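Local coordinates for phenazine biosynthesis protein PhzF family (Enterococcus faecalis, PDB 1S7J) that probably acts as an isomerase of the PhzF family, related in fold to diaminopimelate epimerase, at residues A[20-25]-A[42-47]; A[34-39]-A[60-65]; A[115-120]-A[210-215]; A[187-192]-A[226-231]. One frame throughout, in Å; residues are numbered along the deposited sequence.

Contact 1: A[20-25]-A[42-47]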
loop_
_atom_site.group_PDB
_atom_site.type_symbol
_atom_site.label_atom_id
_atom_site.label_comp_id
_atom_site.label_asym_id
_atom_site.label_seq_id
_atom_site.Cartn_x
_atom_site.Cartn_y
_atom_site.Cartn_z
ATOM N N PRO A 20 -2.903 -3.861 7.672
ATOM C CA PRO A 20 -2.021 -4.511 8.648
ATOM C C PRO A 20 -0.772 -5.179 8.132
ATOM O O PRO A 20 -0.774 -5.830 7.083
ATOM C CB PRO A 20 -2.941 -5.533 9.285
ATOM C CG PRO A 20 -3.754 -5.983 8.123
ATOM C CD PRO A 20 -4.118 -4.671 7.458
ATOM N N ALA A 21 0.288 -5.101 8.947
ATOM C CA ALA A 21 1.573 -5.714 8.641
ATOM C C ALA A 21 2.326 -5.984 9.933
ATOM O O ALA A 21 2.128 -5.289 10.932
ATOM C CB ALA A 21 2.405 -4.799 7.727
ATOM N N ALA A 22 3.160 -7.008 9.929
ATOM C CA ALA A 22 3.964 -7.353 11.088
ATOM C C ALA A 22 5.376 -6.909 10.782
ATOM O O ALA A 22 5.851 -7.125 9.685
ATOM C CB ALA A 22 3.942 -8.839 11.312
ATOM N N VAL A 23 6.053 -6.265 11.735
ATOM C CA VAL A 23 7.428 -5.845 11.492
ATOM C C VAL A 23 8.376 -6.362 12.556
ATOM O O VAL A 23 8.071 -6.322 13.744
ATOM C CB VAL A 23 7.567 -4.322 11.309
ATOM C CG1 VAL A 23 6.219 -3.640 11.364
ATOM C CG2 VAL A 23 8.545 -3.736 12.305
ATOM N N TYR A 24 9.494 -6.937 12.112
ATOM C CA TYR A 24 10.503 -7.468 13.015
ATOM C C TYR A 24 11.793 -6.715 12.868
ATOM O O TYR A 24 12.405 -6.723 11.778
ATOM C CB TYR A 24 10.789 -8.937 12.725
ATOM C CG TYR A 24 9.764 -9.900 13.221
ATOM C CD1 TYR A 24 8.491 -9.947 12.664
ATOM C CD2 TYR A 24 10.071 -10.807 14.238
ATOM C CE1 TYR A 24 7.546 -10.876 13.098
ATOM C CE2 TYR A 24 9.141 -11.740 14.680
ATOM C CZ TYR A 24 7.883 -11.774 14.108
ATOM O OH TYR A 24 6.986 -12.714 14.508
ATOM N N VAL A 25 12.212 -6.014 13.922
ATOM C CA VAL A 25 13.478 -5.304 13.898
ATOM C C VAL A 25 14.482 -6.246 14.561
ATOM O O VAL A 25 14.446 -6.464 15.761
ATOM C CB VAL A 25 13.434 -3.953 14.655
ATOM C CG1 VAL A 25 14.769 -3.231 14.486
ATOM C CG2 VAL A 25 12.313 -3.075 14.124
ATOM N N ASN A 42 2.212 -16.137 11.055
ATOM C CA ASN A 42 1.287 -15.088 11.472
ATOM C C ASN A 42 0.226 -14.785 10.437
ATOM O O ASN A 42 -0.716 -14.032 10.688
ATOM C CB ASN A 42 2.026 -13.825 11.909
ATOM C CG ASN A 42 2.975 -13.308 10.868
ATOM O OD1 ASN A 42 2.694 -13.354 9.674
ATOM N ND2 ASN A 42 4.118 -12.781 11.311
ATOM N N ASN A 43 0.401 -15.381 9.241
ATOM C CA ASN A 43 -0.532 -15.276 8.118
ATOM C C ASN A 43 -1.035 -13.866 7.794
ATOM O O ASN A 43 -2.157 -13.696 7.312
ATOM C CB ASN A 43 -1.724 -16.221 8.394
ATOM C CG ASN A 43 -2.358 -16.766 7.122
ATOM O OD1 ASN A 43 -1.656 -17.188 6.189
ATOM N ND2 ASN A 43 -3.679 -16.834 7.113
ATOM N N LEU A 44 -0.227 -12.861 8.061
ATOM C CA LEU A 44 -0.629 -11.488 7.769
ATOM C C LEU A 44 -0.284 -11.129 6.335
ATOM O O LEU A 44 0.448 -11.859 5.669
ATOM C CB LEU A 44 0.027 -10.514 8.753
ATOM C CG LEU A 44 -0.496 -10.591 10.195
ATOM C CD1 LEU A 44 0.273 -9.639 11.088
ATOM C CD2 LEU A 44 -1.976 -10.245 10.210
ATOM N N SER A 45 -0.847 -10.022 5.855
ATOM C CA SER A 45 -0.622 -9.544 4.479
ATOM C C SER A 45 0.866 -9.654 4.109
ATOM O O SER A 45 1.243 -10.367 3.162
ATOM C CB SER A 45 -1.097 -8.084 4.359
ATOM O OG SER A 45 -1.306 -7.705 3.018
ATOM N N GLU A 46 1.701 -8.979 4.883
ATOM C CA GLU A 46 3.144 -8.983 4.691
ATOM C C GLU A 46 3.814 -8.913 6.060
ATOM O O GLU A 46 3.236 -8.366 7.012
ATOM C CB GLU A 46 3.594 -7.731 3.878
ATOM C CG GLU A 46 3.558 -7.848 2.339
ATOM C CD GLU A 46 2.172 -7.587 1.723
ATOM O OE1 GLU A 46 1.924 -8.071 0.586
ATOM O OE2 GLU A 46 1.349 -6.894 2.351
ATOM N N THR A 47 5.018 -9.461 6.149
ATOM C CA THR A 47 5.821 -9.434 7.365
ATOM C C THR A 47 7.173 -8.835 6.963
ATOM O O THR A 47 7.909 -9.425 6.186
ATOM C CB THR A 47 6.052 -10.831 7.955
ATOM O OG1 THR A 47 4.804 -11.397 8.340
ATOM C CG2 THR A 47 6.956 -10.742 9.193
#

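Contact 2: A[34-39]-A[60-65]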
loop_
_atom_site.group_PDB
_atom_site.type_symbol
_atom_site.label_atom_id
_atom_site.label_comp_id
_atom_site.label_asym_id
_atom_site.label_seq_id
_atom_site.Cartn_x
_atom_site.Cartn_y
_atom_site.Cartn_z
ATOM N N VAL A 34 13.573 -19.277 7.814
ATOM C CA VAL A 34 12.952 -18.849 9.045
ATOM C C VAL A 34 12.056 -17.639 8.858
ATOM O O VAL A 34 10.991 -17.546 9.478
ATOM C CB VAL A 34 13.992 -18.529 10.103
ATOM C CG1 VAL A 34 13.320 -18.112 11.396
ATOM C CG2 VAL A 34 14.892 -19.732 10.322
ATOM N N MET A 35 12.501 -16.686 8.061
ATOM C CA MET A 35 11.726 -15.489 7.815
ATOM C C MET A 35 10.464 -15.796 7.015
ATOM O O MET A 35 9.436 -15.122 7.166
ATOM C CB MET A 35 12.576 -14.439 7.102
ATOM C CG MET A 35 13.721 -13.897 7.949
ATOM S SD MET A 35 14.438 -12.381 7.259
ATOM C CE MET A 35 15.789 -13.101 6.311
ATOM N N GLN A 36 10.568 -16.774 6.119
ATOM C CA GLN A 36 9.441 -17.202 5.300
ATOM C C GLN A 36 8.422 -17.863 6.216
ATOM O O GLN A 36 7.227 -17.562 6.170
ATOM C CB GLN A 36 9.903 -18.227 4.264
ATOM C CG GLN A 36 8.786 -18.711 3.344
ATOM C CD GLN A 36 8.286 -17.613 2.425
ATOM O OE1 GLN A 36 8.867 -17.373 1.361
ATOM N NE2 GLN A 36 7.211 -16.925 2.830
ATOM N N ASN A 37 8.919 -18.761 7.052
ATOM C CA ASN A 37 8.094 -19.499 7.993
ATOM C C ASN A 37 7.371 -18.599 8.962
ATOM O O ASN A 37 6.252 -18.896 9.373
ATOM C CB ASN A 37 8.929 -20.535 8.744
ATOM C CG ASN A 37 9.124 -21.822 7.947
ATOM O OD1 ASN A 37 10.089 -22.556 8.171
ATOM N ND2 ASN A 37 8.189 -22.109 7.060
ATOM N N ILE A 38 8.001 -17.498 9.347
ATOM C CA ILE A 38 7.365 -16.557 10.255
ATOM C C ILE A 38 6.203 -15.891 9.580
ATOM O O ILE A 38 5.181 -15.627 10.212
ATOM C CB ILE A 38 8.358 -15.467 10.739
ATOM C CG1 ILE A 38 9.356 -16.063 11.719
ATOM C CG2 ILE A 38 7.611 -14.309 11.371
ATOM C CD1 ILE A 38 10.489 -15.152 12.049
ATOM N N ALA A 39 6.362 -15.604 8.273
ATOM C CA ALA A 39 5.312 -14.943 7.487
ATOM C C ALA A 39 4.128 -15.874 7.269
ATOM O O ALA A 39 2.974 -15.437 7.196
ATOM C CB ALA A 39 5.876 -14.472 6.160
ATOM N N ARG A 60 13.273 -6.113 4.088
ATOM C CA ARG A 60 12.961 -7.407 3.509
ATOM C C ARG A 60 11.466 -7.668 3.774
ATOM O O ARG A 60 11.013 -7.548 4.913
ATOM C CB ARG A 60 13.778 -8.476 4.210
ATOM C CG ARG A 60 14.305 -9.557 3.335
ATOM C CD ARG A 60 15.770 -9.351 3.052
ATOM N NE ARG A 60 16.551 -10.568 3.281
ATOM C CZ ARG A 60 16.448 -11.682 2.550
ATOM N NH1 ARG A 60 17.204 -12.736 2.831
ATOM N NH2 ARG A 60 15.590 -11.743 1.551
ATOM N N TRP A 61 10.700 -7.963 2.736
ATOM C CA TRP A 61 9.277 -8.243 2.909
ATOM C C TRP A 61 8.982 -9.656 2.495
ATOM O O TRP A 61 9.558 -10.170 1.532
ATOM C CB TRP A 61 8.406 -7.316 2.073
ATOM C CG TRP A 61 8.794 -5.888 2.089
ATOM C CD1 TRP A 61 8.216 -4.883 2.821
ATOM C CD2 TRP A 61 9.784 -5.266 1.277
ATOM N NE1 TRP A 61 8.780 -3.681 2.499
ATOM C CE2 TRP A 61 9.750 -3.884 1.547
ATOM C CE3 TRP A 61 10.706 -5.745 0.323
ATOM C CZ2 TRP A 61 10.592 -2.968 0.908
ATOM C CZ3 TRP A 61 11.546 -4.837 -0.311
ATOM C CH2 TRP A 61 11.481 -3.463 -0.017
ATOM N N PHE A 62 8.056 -10.286 3.217
ATOM C CA PHE A 62 7.614 -11.642 2.950
ATOM C C PHE A 62 6.119 -11.756 3.123
ATOM O O PHE A 62 5.549 -11.093 3.982
ATOM C CB PHE A 62 8.233 -12.615 3.965
ATOM C CG PHE A 62 9.685 -12.883 3.758
ATOM C CD1 PHE A 62 10.646 -12.030 4.288
ATOM C CD2 PHE A 62 10.105 -14.011 3.061
ATOM C CE1 PHE A 62 11.998 -12.294 4.134
ATOM C CE2 PHE A 62 11.460 -14.289 2.900
ATOM C CZ PHE A 62 12.409 -13.426 3.438
ATOM N N THR A 63 5.469 -12.496 2.253
ATOM C CA THR A 63 4.077 -12.754 2.367
ATOM C C THR A 63 3.932 -14.262 2.772
ATOM O O THR A 63 4.911 -15.019 2.750
ATOM C CB THR A 63 3.251 -12.404 1.110
ATOM O OG1 THR A 63 3.637 -13.309 0.073
ATOM C CG2 THR A 63 3.508 -10.984 0.652
ATOM N N PRO A 64 2.737 -14.689 3.035
ATOM C CA PRO A 64 2.630 -16.100 3.296
ATOM C C PRO A 64 3.119 -17.044 2.187
ATOM O O PRO A 64 3.354 -18.219 2.415
ATOM C CB PRO A 64 1.221 -16.297 3.713
ATOM C CG PRO A 64 0.907 -14.974 4.409
ATOM C CD PRO A 64 1.535 -13.987 3.473
ATOM N N GLU A 65 3.198 -16.498 0.959
ATOM C CA GLU A 65 3.639 -17.286 -0.216
ATOM C C GLU A 65 5.159 -17.280 -0.401
ATOM O O GLU A 65 5.782 -18.340 -0.590
ATOM C CB GLU A 65 2.947 -16.804 -1.465
ATOM C CG GLU A 65 1.665 -17.573 -1.728
ATOM C CD GLU A 65 1.126 -17.255 -3.102
ATOM O OE1 GLU A 65 1.919 -17.317 -4.081
ATOM O OE2 GLU A 65 -0.062 -16.908 -3.218
#

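Contact 3: A[115-120]-A[210-215]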
loop_
_atom_site.group_PDB
_atom_site.type_symbol
_atom_site.label_atom_id
_atom_site.label_comp_id
_atom_site.label_asym_id
_atom_site.label_seq_id
_atom_site.Cartn_x
_atom_site.Cartn_y
_atom_site.Cartn_z
ATOM N N PHE A 115 6.551 7.616 -4.570
ATOM C CA PHE A 115 6.366 6.673 -5.670
ATOM C C PHE A 115 6.515 7.370 -7.013
ATOM O O PHE A 115 6.299 8.578 -7.125
ATOM C CB PHE A 115 4.982 6.011 -5.587
ATOM C CG PHE A 115 4.844 5.038 -4.466
ATOM C CD1 PHE A 115 5.285 3.721 -4.607
ATOM C CD2 PHE A 115 4.263 5.427 -3.255
ATOM C CE1 PHE A 115 5.154 2.809 -3.566
ATOM C CE2 PHE A 115 4.128 4.530 -2.215
ATOM C CZ PHE A 115 4.573 3.211 -2.365
ATOM N N PRO A 116 6.919 6.617 -8.062
ATOM C CA PRO A 116 7.092 7.192 -9.404
ATOM C C PRO A 116 5.812 7.825 -9.954
ATOM O O PRO A 116 4.722 7.335 -9.708
ATOM C CB PRO A 116 7.530 5.981 -10.240
ATOM C CG PRO A 116 7.037 4.777 -9.428
ATOM C CD PRO A 116 7.338 5.206 -8.035
ATOM N N TYR A 117 5.968 8.947 -10.668
ATOM C CA TYR A 117 4.822 9.647 -11.274
ATOM C C TYR A 117 4.505 8.944 -12.585
ATOM O O TYR A 117 5.180 9.162 -13.598
ATOM C CB TYR A 117 5.179 11.124 -11.546
ATOM C CG TYR A 117 4.021 11.998 -12.032
ATOM C CD1 TYR A 117 3.482 11.841 -13.321
ATOM C CD2 TYR A 117 3.481 12.986 -11.208
ATOM C CE1 TYR A 117 2.429 12.650 -13.765
ATOM C CE2 TYR A 117 2.430 13.797 -11.646
ATOM C CZ TYR A 117 1.907 13.623 -12.920
ATOM O OH TYR A 117 0.851 14.398 -13.326
ATOM N N ILE A 118 3.489 8.098 -12.567
ATOM C CA ILE A 118 3.095 7.364 -13.751
ATOM C C ILE A 118 1.631 7.599 -14.104
ATOM O O ILE A 118 0.734 7.016 -13.502
ATOM C CB ILE A 118 3.327 5.832 -13.578
ATOM C CG1 ILE A 118 4.751 5.563 -13.083
ATOM C CG2 ILE A 118 3.085 5.108 -14.906
ATOM C CD1 ILE A 118 5.060 4.097 -12.864
ATOM N N LEU A 119 1.393 8.490 -15.047
ATOM C CA LEU A 119 0.039 8.776 -15.495
ATOM C C LEU A 119 -0.378 7.568 -16.365
ATOM O O LEU A 119 0.323 7.219 -17.323
ATOM C CB LEU A 119 0.032 10.048 -16.343
ATOM C CG LEU A 119 -1.299 10.641 -16.776
ATOM C CD1 LEU A 119 -1.990 11.245 -15.567
ATOM C CD2 LEU A 119 -1.066 11.712 -17.848
ATOM N N PRO A 120 -1.495 6.893 -16.009
ATOM C CA PRO A 120 -1.941 5.736 -16.798
ATOM C C PRO A 120 -2.470 6.195 -18.161
ATOM O O PRO A 120 -3.127 7.249 -18.261
ATOM C CB PRO A 120 -3.041 5.144 -15.927
ATOM C CG PRO A 120 -3.654 6.352 -15.305
ATOM C CD PRO A 120 -2.432 7.170 -14.905
ATOM N N LEU A 210 -2.974 6.780 -9.503
ATOM C CA LEU A 210 -4.038 7.600 -8.896
ATOM C C LEU A 210 -3.733 9.076 -8.763
ATOM O O LEU A 210 -4.525 9.918 -9.188
ATOM C CB LEU A 210 -4.397 7.064 -7.495
ATOM C CG LEU A 210 -5.444 5.969 -7.322
ATOM C CD1 LEU A 210 -6.693 6.365 -8.059
ATOM C CD2 LEU A 210 -4.934 4.658 -7.830
ATOM N N ILE A 211 -2.635 9.396 -8.074
ATOM C CA ILE A 211 -2.252 10.785 -7.856
ATOM C C ILE A 211 -2.060 11.586 -9.171
ATOM O O ILE A 211 -2.631 12.667 -9.322
ATOM C CB ILE A 211 -1.012 10.899 -6.904
ATOM C CG1 ILE A 211 -1.355 10.258 -5.553
ATOM C CG2 ILE A 211 -0.636 12.365 -6.673
ATOM C CD1 ILE A 211 -0.246 10.350 -4.532
ATOM N N PRO A 212 -1.238 11.080 -10.107
ATOM C CA PRO A 212 -1.050 11.809 -11.361
ATOM C C PRO A 212 -2.404 12.122 -12.020
ATOM O O PRO A 212 -2.692 13.272 -12.359
ATOM C CB PRO A 212 -0.252 10.819 -12.198
ATOM C CG PRO A 212 0.620 10.188 -11.181
ATOM C CD PRO A 212 -0.348 9.907 -10.056
ATOM N N TYR A 213 -3.230 11.081 -12.161
ATOM C CA TYR A 213 -4.545 11.213 -12.775
ATOM C C TYR A 213 -5.412 12.306 -12.157
ATOM O O TYR A 213 -5.995 13.128 -12.882
ATOM C CB TYR A 213 -5.309 9.866 -12.721
ATOM C CG TYR A 213 -6.748 9.983 -13.201
ATOM C CD1 TYR A 213 -7.762 10.381 -12.325
ATOM C CD2 TYR A 213 -7.078 9.778 -14.539
ATOM C CE1 TYR A 213 -9.057 10.586 -12.768
ATOM C CE2 TYR A 213 -8.387 9.981 -14.994
ATOM C CZ TYR A 213 -9.369 10.390 -14.094
ATOM O OH TYR A 213 -10.652 10.624 -14.510
ATOM N N TRP A 214 -5.568 12.269 -10.847
ATOM C CA TRP A 214 -6.397 13.245 -10.156
ATOM C C TRP A 214 -5.788 14.628 -10.008
ATOM O O TRP A 214 -6.510 15.608 -9.796
ATOM C CB TRP A 214 -6.855 12.689 -8.812
ATOM C CG TRP A 214 -7.869 11.609 -8.974
ATOM C CD1 TRP A 214 -7.652 10.261 -8.937
ATOM C CD2 TRP A 214 -9.266 11.782 -9.243
ATOM N NE1 TRP A 214 -8.825 9.587 -9.170
ATOM C CE2 TRP A 214 -9.831 10.496 -9.361
ATOM C CE3 TRP A 214 -10.093 12.909 -9.400
ATOM C CZ2 TRP A 214 -11.196 10.294 -9.626
ATOM C CZ3 TRP A 214 -11.452 12.708 -9.664
ATOM C CH2 TRP A 214 -11.985 11.412 -9.777
ATOM N N GLY A 215 -4.466 14.706 -10.056
ATOM C CA GLY A 215 -3.807 15.990 -9.958
ATOM C C GLY A 215 -4.041 16.722 -11.263
ATOM O O GLY A 215 -4.408 17.891 -11.275
#

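Contact 4: A[187-192]-A[226-231]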
loop_
_atom_site.group_PDB
_atom_site.type_symbol
_atom_site.label_atom_id
_atom_site.label_comp_id
_atom_site.label_asym_id
_atom_site.label_seq_id
_atom_site.Cartn_x
_atom_site.Cartn_y
_atom_site.Cartn_z
ATOM N N VAL A 187 -11.320 8.918 -4.129
ATOM C CA VAL A 187 -11.339 7.636 -3.430
ATOM C C VAL A 187 -10.939 6.512 -4.363
ATOM O O VAL A 187 -11.013 6.661 -5.570
ATOM C CB VAL A 187 -12.735 7.335 -2.867
ATOM C CG1 VAL A 187 -13.006 8.206 -1.659
ATOM C CG2 VAL A 187 -13.790 7.569 -3.932
ATOM N N SER A 188 -10.551 5.381 -3.810
ATOM C CA SER A 188 -10.162 4.247 -4.621
ATOM C C SER A 188 -10.333 2.944 -3.873
ATOM O O SER A 188 -10.752 2.929 -2.716
ATOM C CB SER A 188 -8.703 4.389 -5.071
ATOM O OG SER A 188 -7.809 4.363 -3.965
ATOM N N ARG A 189 -10.083 1.846 -4.579
ATOM C CA ARG A 189 -10.124 0.475 -4.053
ATOM C C ARG A 189 -9.244 -0.294 -5.019
ATOM O O ARG A 189 -9.285 -0.043 -6.220
ATOM C CB ARG A 189 -11.548 -0.099 -4.048
ATOM C CG ARG A 189 -12.433 0.446 -2.953
ATOM C CD ARG A 189 -13.805 -0.168 -2.996
ATOM N NE ARG A 189 -13.780 -1.609 -2.736
ATOM C CZ ARG A 189 -14.870 -2.371 -2.621
ATOM N NH1 ARG A 189 -14.746 -3.662 -2.382
ATOM N NH2 ARG A 189 -16.075 -1.838 -2.759
ATOM N N THR A 190 -8.424 -1.196 -4.511
ATOM C CA THR A 190 -7.538 -1.944 -5.380
ATOM C C THR A 190 -7.685 -3.454 -5.239
ATOM O O THR A 190 -7.657 -3.996 -4.131
ATOM C CB THR A 190 -6.041 -1.504 -5.178
ATOM O OG1 THR A 190 -5.583 -1.880 -3.873
ATOM C CG2 THR A 190 -5.915 0.010 -5.339
ATOM N N PHE A 191 -7.900 -4.130 -6.377
ATOM C CA PHE A 191 -8.076 -5.582 -6.395
ATOM C C PHE A 191 -6.908 -6.263 -7.093
ATOM O O PHE A 191 -6.477 -5.830 -8.149
ATOM C CB PHE A 191 -9.382 -5.953 -7.119
ATOM C CG PHE A 191 -10.545 -5.047 -6.788
ATOM C CD1 PHE A 191 -11.055 -4.981 -5.495
ATOM C CD2 PHE A 191 -11.111 -4.242 -7.774
ATOM C CE1 PHE A 191 -12.113 -4.116 -5.186
ATOM C CE2 PHE A 191 -12.164 -3.379 -7.476
ATOM C CZ PHE A 191 -12.666 -3.318 -6.176
ATOM N N PHE A 192 -6.417 -7.345 -6.505
ATOM C CA PHE A 192 -5.301 -8.090 -7.083
ATOM C C PHE A 192 -5.545 -9.607 -7.046
ATOM O O PHE A 192 -4.758 -10.357 -6.467
ATOM C CB PHE A 192 -3.999 -7.763 -6.334
ATOM C CG PHE A 192 -3.604 -6.322 -6.421
ATOM C CD1 PHE A 192 -3.977 -5.418 -5.425
ATOM C CD2 PHE A 192 -2.862 -5.851 -7.510
ATOM C CE1 PHE A 192 -3.623 -4.068 -5.516
ATOM C CE2 PHE A 192 -2.508 -4.509 -7.608
ATOM C CZ PHE A 192 -2.886 -3.615 -6.612
ATOM N N TYR A 226 -8.784 8.745 -0.011
ATOM C CA TYR A 226 -9.260 7.752 0.917
ATOM C C TYR A 226 -9.570 6.484 0.183
ATOM O O TYR A 226 -10.483 6.453 -0.638
ATOM C CB TYR A 226 -10.529 8.249 1.641
ATOM C CG TYR A 226 -10.802 7.529 2.939
ATOM C CD1 TYR A 226 -10.581 8.157 4.162
ATOM C CD2 TYR A 226 -11.238 6.198 2.947
ATOM C CE1 TYR A 226 -10.786 7.485 5.369
ATOM C CE2 TYR A 226 -11.447 5.510 4.144
ATOM C CZ TYR A 226 -11.218 6.154 5.353
ATOM O OH TYR A 226 -11.421 5.485 6.552
ATOM N N GLN A 227 -8.791 5.437 0.434
ATOM C CA GLN A 227 -9.034 4.158 -0.197
ATOM C C GLN A 227 -10.177 3.523 0.597
ATOM O O GLN A 227 -9.978 3.031 1.712
ATOM C CB GLN A 227 -7.804 3.287 -0.173
ATOM C CG GLN A 227 -7.883 2.181 -1.177
ATOM C CD GLN A 227 -6.561 1.619 -1.535
ATOM O OE1 GLN A 227 -6.448 0.463 -1.897
ATOM N NE2 GLN A 227 -5.506 2.442 -1.430
ATOM N N VAL A 228 -11.384 3.623 0.038
ATOM C CA VAL A 228 -12.593 3.130 0.666
ATOM C C VAL A 228 -12.858 1.618 0.627
ATOM O O VAL A 228 -13.885 1.148 0.110
ATOM C CB VAL A 228 -13.843 3.954 0.189
ATOM C CG1 VAL A 228 -14.115 3.716 -1.294
ATOM C CG2 VAL A 228 -15.066 3.641 1.059
ATOM N N SER A 229 -11.923 0.867 1.151
ATOM C CA SER A 229 -11.970 -0.546 1.295
ATOM C C SER A 229 -12.876 -0.807 2.549
ATOM O O SER A 229 -13.150 0.116 3.311
ATOM C CB SER A 229 -10.579 -1.178 1.358
ATOM O OG SER A 229 -9.829 -0.856 2.515
ATOM N N PRO A 230 -13.177 -2.083 2.828
ATOM C CA PRO A 230 -13.900 -2.280 4.092
ATOM C C PRO A 230 -13.215 -1.712 5.276
ATOM O O PRO A 230 -13.812 -1.111 6.174
ATOM C CB PRO A 230 -14.118 -3.774 4.120
ATOM C CG PRO A 230 -14.175 -4.148 2.670
ATOM C CD PRO A 230 -13.035 -3.329 2.101
ATOM N N ARG A 231 -11.901 -1.919 5.281
ATOM C CA ARG A 231 -11.042 -1.443 6.358
ATOM C C ARG A 231 -10.845 0.068 6.309
ATOM O O ARG A 231 -10.742 0.717 7.353
ATOM C CB ARG A 231 -9.696 -2.137 6.304
ATOM C CG ARG A 231 -9.784 -3.636 6.461
ATOM C CD ARG A 231 -8.449 -4.229 6.828
ATOM N NE ARG A 231 -7.867 -3.552 7.988
ATOM C CZ ARG A 231 -7.417 -4.166 9.074
ATOM N NH1 ARG A 231 -6.904 -3.457 10.067
ATOM N NH2 ARG A 231 -7.489 -5.489 9.178
#

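Contact 1: A[20-25]-A[42-47]
Ala22 and Thr47 face each other as a parallel bridge, CA to CA 4.7 Å, where strand 19-25 meets the start of strand 47-53 in the N-terminal half of the diaminopimelate epimerase-like fold. Ala22 N reaches back to Glu46 O at 3.2 Å, a nearly straight bond (166°) lying in the carbonyl plane, and Thr47 CA returns a C-H contact to Ala22 O. The methyl of Ala22 meets two side chains of 42-47: Leu44 CD1 touches its CB at 3.8 Å and Asn42 ND2 comes almost as near. Asn42 reaches this place because its CG sits between the backbone N and the carbonyl carbon (chi1 54°), which turns the amide toward Ala22 and the backbone of Leu44. Its two ends then make weak bonds, OD1 accepting from Leu44 N and ND2 giving to Thr47 OG1. Thr47 CG2, anti to its own N, runs obliquely past the Tyr24 ring, while OG1 stays near Ala22 CB. Helix 72-85 supplies His73, which bonds to OE2 of Glu46, the predicted active-site residue. The same oxygen accepts Ser45 OG at 2.9 Å, the hydroxyl arriving from above the carboxylate plane.

Contact 2: A[34-39]-A[60-65]
Met35 starts over one face of the Phe62 ring and continues past it to Arg60. Its CB stands over that face, 4.0 Å from the ring centroid and displaced toward the rim near CE1 and CZ, a CH-pi contact. With CG anti to the carbonyl carbon (chi1 -66°), the chain runs on past the ring, and Met35 SD lies obliquely to it, 4.0 Å from Phe62 CE1, as a Met-aromatic contact. A bend at chi3 then brings Met35 CE across the arginine side chain at about a right angle, 3.8 Å from Arg60 NH1. That guanidinium is also engaged by a salt bridge to Glu67 and a cation-pi contact with Trp29. The setting is a helix packed on a sheet: helix 32-42 covers strand 56-62, the local axes 8.8 Å apart at closest and inclined by 48°. Farther along the helix, Ala39 CB meets Phe62 CB at 3.7 Å, and Ala39 O lies against Pro64 CG. Gln36, bent at chi2, sets its amide nearly perpendicular to the Phe62 ring (87°), with OE1 at the ring edge in plane. Gln36 NE2 gives a weak, bent bond of 3.0 Å to Thr63 O.

Contact 3: A[115-120]-A[210-215]
Pro212, by far the most covered residue here, presents its ring to one face of Tyr117. Pro212 CG stands over the centre of the Tyr117 ring, 3.8 Å from the centroid and only 3° off the normal, which makes a well-centred CH-pi contact. Pro212 CB lies toward the phenol end, 3.6 Å from both Tyr117 CE1 and CZ, and Pro212 CA comes near the hydroxyl oxygen. Tyr117 gets there by turning CG anti to its backbone N (chi1 -173°), which carries the ring out alongside the helix, and Val239 and Val244 also touch it. In the fold, 115-120 takes the chain out of the end of strand 110-116 and over helix 207-218, consistent with the passage from one half of the diaminopimelate epimerase-like fold to the other. The helix is kinked at Pro212, whose N has no bond to the preceding turn; its ring instead faces the crossing chain, Pro212 CG being 3.8 Å from Ile118 N. Leu119 covers the next step of the helix: Leu119 CD1 touches Pro212 CB at 3.8 Å and lies 3.6 Å from Tyr213 N, so a methyl rests on the backbone between the two residues. Tyr213 joins this contact through its backbone N, while its ring leads away toward Phe147 and Tyr141. Its hydroxyl is held by Arg217 and Glu139, while the backbone of Ile118 bonds to Ala208 nearer the start of the helix.

Contact 4: A[187-192]-A[226-231]
Two parallel bridges, Val187 with Tyr226 and Ser188 with Gln227, join strand 186-192 to strand 222-227 in the C-terminal half of the diaminopimelate epimerase-like fold. The dense part holds Ser188, Thr190 and Gln227. Gln227 turns CG anti to its N (chi1 -161°) and stays extended beyond it, so the chain passes along Ser188, Gln227 CG being 3.5 Å from Ser188 OG, and ends at Thr190. There Gln227 OE1 accepts Thr190 OG1 at 3.2 Å, the two side chains crossing at about a right angle and the donor tilted 20° from the carbonyl plane. Cys203 N adds a weak bond to the same oxygen, and His207 of helix 207-218 packs against both Ser188 and Gln227. In the backbone, Ser188 N to Tyr226 O is a weak bond, with a C-H contact from Val187 CA to the same oxygen, and Ser188 O lies 2.9 Å from Val228 N.

Packing is looser round the side chain of Val187, whose CB is 4.2 Å from Val228 CG1 and whose CG1 is 4.1 Å from Tyr226 CB; the Tyr226 ring leads away, and its hydroxyl bonds to Lys17. Past the bridges the chain makes an inverse gamma turn centred on Val228, closed by Ser229 N to Gln227 O. Here the fit is close again: the aliphatic part of Arg189 follows the turn while its guanidinium goes on to a salt bridge with Glu199, and Arg189 CD passes 3.4 Å from Val228 O.

In the fold
Contacts 1 and 2 lie about 8 Å apart between centres in one half of the molecule, and contacts 3 and 4, about 16 Å apart between centres, in the other. Within the first pair, Thr47 N probably bonds to Phe62 O at 2.8 Å, and Thr63 CG2 packs on Glu46 OE1 at 3.3 Å, so contact 2 borders the predicted active-site residue that contact 1 holds. In the second pair, Leu210 CD1 meets Ser188 CB, linking helix to strand. Contacts 1 and 4 touch at Pro20 CD and Arg231 CZ, 3.7 Å apart. Thr190 remains about 11 Å from Glu46, side chain to side chain, and contact 3, about 28 Å from contact 1 between centres, is structural packing remote from that site.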